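PDB 4Q0W: DNA repair protein RAD2 from Saccharomyces cerevisiae, which cuts single-stranded DNA as a magnesium-dependent endonuclease of the XPG/RAD2 family, making an incision essential for excision repair of UV-damaged or adduct-bearing DNA. Local coordinates for residues 29-34 / 74-79; 168-173 / 319-324. All blocks are in the same frame, centred on the assembly; numbering follows the deposited sequence.

Both contacts hold acids of the nuclease centre: calcium is seen on Glu173, and magnesium binding by Asp29, Asp76, Glu171 and Glu173 is inferred by similarity. Contact 1 is largely buried: it joins the ends of the parallel strands 25-29 and 70-75 in the N-domain by a direct backbone bond and a bridging water, with an Asx turn shaping the end of strand 25-29. Contact 2 lies at the surface, where the turn before helix 172-181 of the I-domain meets the loop after helix 311-318. Its direct touches are van der Waals, and its polar link runs through water. Asp76 and Gly77 of contact 1 bond to the turn and helix start of contact 2, tying the two together.

Contact 1: residues 29-34 / 74-79; sequences DASIWI and VFDGGV. With nucleotides of chain C.
Asp29 OD1 is gripped twice by Ser31: the hydroxyl OG donates to its syn lone pair at 2.7 Å, while Ser31 N reaches it at 3.1 Å from the anti side, 32° out of the carboxylate plane. The second bond makes an Asx turn at the end of strand 25-29. Ser31 OG lies between its own N and carbonyl carbon (chi1 61°), which folds the hydroxyl back to the same oxygen as the amide. The other oxygen, Asp29 OD2, is hydrogen-bonded to Thr190 OG1, and the carboxylate is thus held at both ends. Across the contact, Ala30 N donates to Val74 O at 3.1 Å, continuing the parallel pairing of strands 25-29 and 70-75. Ala30 CB sits over the centre of the Trp33 ring and also touches Phe75 CE2. Farther along, the Asp76 carboxylate lies against Ser31 CB, with OD2 3.5 Å from that carbon, while Ala172 N is the outside partner of OD1. A water at the edge of the Phe75 ring, in its plane, accepts from Asp76 N (2.9 Å) and donates to Ser31 O (3.3 Å). Beyond the turn, Ile32 CD1 packs 3.7 Å from C1' of DT3 in DNA chain C. These bonds fix the rotation of the Asp29 carboxylate and hold Asp76 OD1, with the two OD1 atoms 5.5 Å apart. Two like charges so near each other probably make the site attractive to a cation, in keeping with the magnesium site inferred by similarity.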
loop_
_atom_site.group_PDB
_atom_site.type_symbol
_atom_site.label_atom_id
_atom_site.label_comp_id
_atom_site.label_asym_id
_atom_site.label_seq_id
_atom_site.Cartn_x
_atom_site.Cartn_y
_atom_site.Cartn_z
ATOM N N ASP A 29 -30.653 1.392 -10.273
ATOM C CA ASP A 29 -30.446 1.402 -8.824
ATOM C C ASP A 29 -30.145 2.838 -8.417
ATOM O O ASP A 29 -29.020 3.315 -8.566
ATOM C CB ASP A 29 -29.305 0.438 -8.432
ATOM C CG ASP A 29 -28.827 0.629 -6.990
ATOM O OD1 ASP A 29 -29.524 1.296 -6.191
ATOM O OD2 ASP A 29 -27.741 0.103 -6.648
ATOM N N ALA A 30 -31.148 3.534 -7.894
ATOM C CA ALA A 30 -30.978 4.952 -7.617
ATOM C C ALA A 30 -30.874 5.208 -6.126
ATOM O O ALA A 30 -31.054 6.338 -5.678
ATOM C CB ALA A 30 -32.128 5.743 -8.218
ATOM N N SER A 31 -30.560 4.150 -5.378
ATOM C CA SER A 31 -30.565 4.165 -3.912
ATOM C C SER A 31 -29.649 5.207 -3.248
ATOM O O SER A 31 -29.959 5.697 -2.161
ATOM C CB SER A 31 -30.217 2.765 -3.379
ATOM O OG SER A 31 -28.913 2.362 -3.797
ATOM N N ILE A 32 -28.523 5.538 -3.875
ATOM C CA ILE A 32 -27.602 6.501 -3.264
ATOM C C ILE A 32 -27.396 7.783 -4.084
ATOM O O ILE A 32 -26.542 8.611 -3.753
ATOM C CB ILE A 32 -26.218 5.875 -2.919
ATOM C CG1 ILE A 32 -25.463 5.485 -4.186
ATOM C CG2 ILE A 32 -26.368 4.690 -1.979
ATOM C CD1 ILE A 32 -23.966 5.380 -3.985
ATOM N N TRP A 33 -28.173 7.948 -5.149
ATOM C CA TRP A 33 -28.061 9.140 -5.994
ATOM C C TRP A 33 -28.239 10.456 -5.217
ATOM O O TRP A 33 -27.448 11.395 -5.376
ATOM C CB TRP A 33 -29.093 9.092 -7.124
ATOM C CG TRP A 33 -28.771 8.124 -8.223
ATOM C CD1 TRP A 33 -27.921 7.038 -8.164
ATOM C CD2 TRP A 33 -29.287 8.160 -9.555
ATOM N NE1 TRP A 33 -27.893 6.400 -9.390
ATOM C CE2 TRP A 33 -28.715 7.074 -10.259
ATOM C CE3 TRP A 33 -30.175 9.012 -10.229
ATOM C CZ2 TRP A 33 -29.006 6.819 -11.601
ATOM C CZ3 TRP A 33 -30.459 8.756 -11.564
ATOM C CH2 TRP A 33 -29.882 7.662 -12.233
ATOM N N ILE A 34 -29.273 10.533 -4.382
ATOM C CA ILE A 34 -29.549 11.803 -3.698
ATOM C C ILE A 34 -28.362 12.211 -2.832
ATOM O O ILE A 34 -27.829 13.316 -2.984
ATOM C CB ILE A 34 -30.830 11.761 -2.855
ATOM C CG1 ILE A 34 -32.059 11.600 -3.746
ATOM C CG2 ILE A 34 -30.982 13.049 -2.043
ATOM C CD1 ILE A 34 -33.343 11.370 -2.957
ATOM N N VAL A 74 -35.339 2.092 -8.987
ATOM C CA VAL A 74 -35.535 1.321 -7.762
ATOM C C VAL A 74 -34.915 2.062 -6.591
ATOM O O VAL A 74 -33.738 2.457 -6.652
ATOM C CB VAL A 74 -34.943 -0.103 -7.873
ATOM C CG1 VAL A 74 -35.203 -0.890 -6.582
ATOM C CG2 VAL A 74 -35.554 -0.830 -9.058
ATOM N N PHE A 75 -35.715 2.268 -5.543
ATOM C CA PHE A 75 -35.253 2.925 -4.324
ATOM C C PHE A 75 -35.128 1.930 -3.164
ATOM O O PHE A 75 -35.803 0.899 -3.158
ATOM C CB PHE A 75 -36.209 4.068 -3.945
ATOM C CG PHE A 75 -36.233 5.193 -4.953
ATOM C CD1 PHE A 75 -37.103 5.157 -6.036
ATOM C CD2 PHE A 75 -35.367 6.273 -4.826
ATOM C CE1 PHE A 75 -37.125 6.190 -6.970
ATOM C CE2 PHE A 75 -35.379 7.315 -5.759
ATOM C CZ PHE A 75 -36.255 7.270 -6.830
ATOM N N ASP A 76 -34.259 2.233 -2.195
ATOM C CA ASP A 76 -34.151 1.418 -0.982
ATOM C C ASP A 76 -35.406 1.543 -0.126
ATOM O O ASP A 76 -35.981 2.633 -0.021
ATOM C CB ASP A 76 -32.983 1.896 -0.116
ATOM C CG ASP A 76 -31.664 1.268 -0.499
ATOM O OD1 ASP A 76 -31.654 0.247 -1.224
ATOM O OD2 ASP A 76 -30.628 1.805 -0.062
ATOM N N GLY A 77 -35.827 0.437 0.482
ATOM C CA GLY A 77 -36.748 0.496 1.607
ATOM C C GLY A 77 -35.916 0.489 2.881
ATOM O O GLY A 77 -35.130 1.410 3.129
ATOM N N GLY A 78 -36.036 -0.569 3.672
ATOM C CA GLY A 78 -35.304 -0.626 4.922
ATOM C C GLY A 78 -33.828 -0.993 4.804
ATOM O O GLY A 78 -33.320 -1.326 3.723
ATOM N N VAL A 79 -33.131 -0.912 5.932
ATOM C CA VAL A 79 -31.776 -1.423 6.036
ATOM C C VAL A 79 -31.879 -2.765 6.749
ATOM O O VAL A 79 -32.418 -2.841 7.861
ATOM C CB VAL A 79 -30.881 -0.468 6.837
ATOM C CG1 VAL A 79 -29.493 -1.071 7.023
ATOM C CG2 VAL A 79 -30.807 0.903 6.140
ATOM P P DT C 3 -22.693 6.581 4.156
ATOM O "O5'" DT C 3 -23.127 7.210 2.745
ATOM C "C5'" DT C 3 -24.220 6.659 2.010
ATOM C "C4'" DT C 3 -23.787 6.281 0.607
ATOM O "O4'" DT C 3 -23.391 7.453 -0.133
ATOM C "C3'" DT C 3 -22.572 5.368 0.581
ATOM O "O3'" DT C 3 -23.023 4.037 0.393
ATOM C "C2'" DT C 3 -21.718 5.839 -0.593
ATOM C "C1'" DT C 3 -22.407 7.101 -1.086
ATOM N N1 DT C 3 -21.500 8.269 -1.205
ATOM C C2 DT C 3 -21.059 8.662 -2.451
ATOM O O2 DT C 3 -21.366 8.085 -3.479
ATOM N N3 DT C 3 -20.250 9.767 -2.446
ATOM C C4 DT C 3 -19.845 10.486 -1.332
ATOM O O4 DT C 3 -19.105 11.465 -1.420
ATOM C C5 DT C 3 -20.342 10.006 -0.063
ATOM C C7 DT C 3 -19.975 10.709 1.209
ATOM C C6 DT C 3 -21.139 8.935 -0.057
HETATM O O HOH W 1 -33.111 4.919 -1.990
#

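Contact 2: residues 168-173 / 319-324. With CA (calcium ion), chain E.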
loop_
_atom_site.group_PDB
_atom_site.type_symbol
_atom_site.label_atom_id
_atom_site.label_comp_id
_atom_site.label_asym_id
_atom_site.label_seq_id
_atom_site.Cartn_x
_atom_site.Cartn_y
_atom_site.Cartn_z
ATOM N N ALA A 168 -37.983 -0.803 -3.091
ATOM C CA ALA A 168 -37.687 -2.155 -2.626
ATOM C C ALA A 168 -38.088 -2.276 -1.162
ATOM O O ALA A 168 -37.966 -1.311 -0.419
ATOM C CB ALA A 168 -36.201 -2.447 -2.775
ATOM N N PRO A 169 -38.551 -3.467 -0.749
ATOM C CA PRO A 169 -38.813 -3.740 0.670
ATOM C C PRO A 169 -37.577 -3.402 1.496
ATOM O O PRO A 169 -37.685 -2.776 2.556
ATOM C CB PRO A 169 -39.053 -5.252 0.694
ATOM C CG PRO A 169 -39.567 -5.575 -0.666
ATOM C CD PRO A 169 -38.876 -4.624 -1.608
ATOM N N MET A 170 -36.406 -3.792 0.987
ATOM C CA MET A 170 -35.144 -3.514 1.662
ATOM C C MET A 170 -34.123 -2.904 0.698
ATOM O O MET A 170 -34.252 -1.738 0.320
ATOM C CB MET A 170 -34.607 -4.783 2.335
ATOM C CG MET A 170 -35.387 -5.177 3.591
ATOM S SD MET A 170 -34.950 -4.106 4.992
ATOM C CE MET A 170 -36.114 -4.698 6.232
ATOM N N GLU A 171 -33.105 -3.675 0.309
ATOM C CA GLU A 171 -32.040 -3.135 -0.538
ATOM C C GLU A 171 -32.428 -3.059 -2.020
ATOM O O GLU A 171 -32.977 -4.007 -2.589
ATOM C CB GLU A 171 -30.743 -3.922 -0.361
ATOM C CG GLU A 171 -29.961 -3.492 0.874
ATOM C CD GLU A 171 -28.953 -4.526 1.314
ATOM O OE1 GLU A 171 -29.375 -5.670 1.584
ATOM O OE2 GLU A 171 -27.746 -4.197 1.386
ATOM N N ALA A 172 -32.140 -1.920 -2.637
ATOM C CA ALA A 172 -32.491 -1.714 -4.041
ATOM C C ALA A 172 -31.791 -2.708 -4.978
ATOM O O ALA A 172 -32.422 -3.236 -5.897
ATOM C CB ALA A 172 -32.199 -0.286 -4.447
ATOM N N GLU A 173 -30.505 -2.968 -4.739
ATOM C CA GLU A 173 -29.735 -3.867 -5.603
ATOM C C GLU A 173 -30.327 -5.264 -5.610
ATOM O O GLU A 173 -30.349 -5.925 -6.647
ATOM C CB GLU A 173 -28.263 -3.972 -5.167
ATOM C CG GLU A 173 -27.623 -2.679 -4.752
ATOM C CD GLU A 173 -27.669 -2.492 -3.255
ATOM O OE1 GLU A 173 -28.571 -1.773 -2.768
ATOM O OE2 GLU A 173 -26.806 -3.079 -2.566
ATOM N N ARG A 319 -31.421 -15.035 0.066
ATOM C CA ARG A 319 -32.849 -14.830 0.280
ATOM C C ARG A 319 -33.150 -13.436 0.783
ATOM O O ARG A 319 -33.789 -13.276 1.818
ATOM C CB ARG A 319 -33.405 -15.859 1.277
ATOM C CG ARG A 319 -33.406 -17.287 0.749
ATOM C CD ARG A 319 -33.808 -18.296 1.822
ATOM N NE ARG A 319 -35.147 -18.053 2.342
ATOM C CZ ARG A 319 -35.410 -17.583 3.559
ATOM N NH1 ARG A 319 -34.425 -17.311 4.396
ATOM N NH2 ARG A 319 -36.667 -17.390 3.944
ATOM N N PRO A 320 -32.719 -12.412 0.037
ATOM C CA PRO A 320 -33.057 -11.066 0.503
ATOM C C PRO A 320 -34.570 -10.838 0.454
ATOM O O PRO A 320 -35.308 -11.542 -0.238
ATOM C CB PRO A 320 -32.366 -10.163 -0.522
ATOM C CG PRO A 320 -32.397 -10.980 -1.798
ATOM C CD PRO A 320 -32.176 -12.408 -1.336
ATOM N N GLU A 321 -35.027 -9.851 1.200
ATOM C CA GLU A 321 -36.432 -9.502 1.195
ATOM C C GLU A 321 -36.674 -8.669 -0.060
ATOM O O GLU A 321 -36.250 -7.517 -0.122
ATOM C CB GLU A 321 -36.720 -8.683 2.447
ATOM C CG GLU A 321 -38.161 -8.625 2.894
ATOM C CD GLU A 321 -38.310 -7.823 4.177
ATOM O OE1 GLU A 321 -37.501 -8.048 5.112
ATOM O OE2 GLU A 321 -39.217 -6.961 4.239
ATOM N N VAL A 322 -37.313 -9.262 -1.068
ATOM C CA VAL A 322 -37.633 -8.549 -2.309
ATOM C C VAL A 322 -39.106 -8.752 -2.667
ATOM O O VAL A 322 -39.746 -9.680 -2.173
ATOM C CB VAL A 322 -36.752 -9.012 -3.513
ATOM C CG1 VAL A 322 -35.276 -8.683 -3.285
ATOM C CG2 VAL A 322 -36.938 -10.508 -3.787
ATOM N N ASP A 323 -39.636 -7.881 -3.523
ATOM C CA ASP A 323 -40.977 -8.058 -4.068
ATOM C C ASP A 323 -40.925 -9.016 -5.264
ATOM O O ASP A 323 -40.141 -8.808 -6.199
ATOM C CB ASP A 323 -41.543 -6.700 -4.491
ATOM C CG ASP A 323 -42.965 -6.794 -5.019
ATOM O OD1 ASP A 323 -43.415 -7.913 -5.348
ATOM O OD2 ASP A 323 -43.623 -5.739 -5.116
ATOM N N HIS A 324 -41.748 -10.065 -5.230
ATOM C CA HIS A 324 -41.700 -11.116 -6.250
ATOM C C HIS A 324 -42.759 -10.950 -7.343
ATOM O O HIS A 324 -42.888 -11.801 -8.229
ATOM C CB HIS A 324 -41.845 -12.491 -5.597
ATOM C CG HIS A 324 -40.784 -12.789 -4.587
ATOM N ND1 HIS A 324 -39.601 -13.417 -4.915
ATOM C CD2 HIS A 324 -40.718 -12.529 -3.260
ATOM C CE1 HIS A 324 -38.856 -13.536 -3.830
ATOM N NE2 HIS A 324 -39.510 -13.006 -2.812
HETATM CA CA CA E . -25.406 -2.717 -0.886
HETATM O O HOH W 2 -35.279 -5.145 -1.343
HETATM O O HOH W 3 -23.609 -1.097 -0.406
HETATM O O HOH W 4 -25.718 -0.366 -0.844
#
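The turn leading into helix 172-181 of the I-domain, with the first residues of that helix, holds Glu171 and Glu173, both inferred magnesium ligands, and its outer side meets the loop that follows helix 311-318. Pro169 lays its ring along that loop: CB is 3.7 Å from Glu321 O, and CG is 3.7 Å from Asp323 N, an amide that is hydrogen-bonded to Gln175 OE1. Beside the proline, Glu321 lies across Met170, its CB near Met170 CG and its OE1 near the methyl CE. Glu321 CG stands opposite the backbone N (chi1 -159°) and the chain runs on extended, while Met170 bends at chi2 (-76°); its methyl CE thereby comes within 3.8 Å of Glu321 OE1. The polar link is a single water, which accepts from Met170 N at 2.9 Å and donates to Glu171 O at 2.9 Å and to Glu321 O at 2.8 Å. On the inner side Glu171 holds the N-cap position of helix 172-181, and Glu173 OE2 binds the calcium ion at 2.2 Å, sharing it with Asp194 and two waters. Van der Waals contacts of carbon with backbone and carboxylate atoms, plus one water, thus join the outer face to the loop, while Glu173 ligates the calcium and Glu171 lies near it, OE2 3.6 Å from the ion and unbound in this complex.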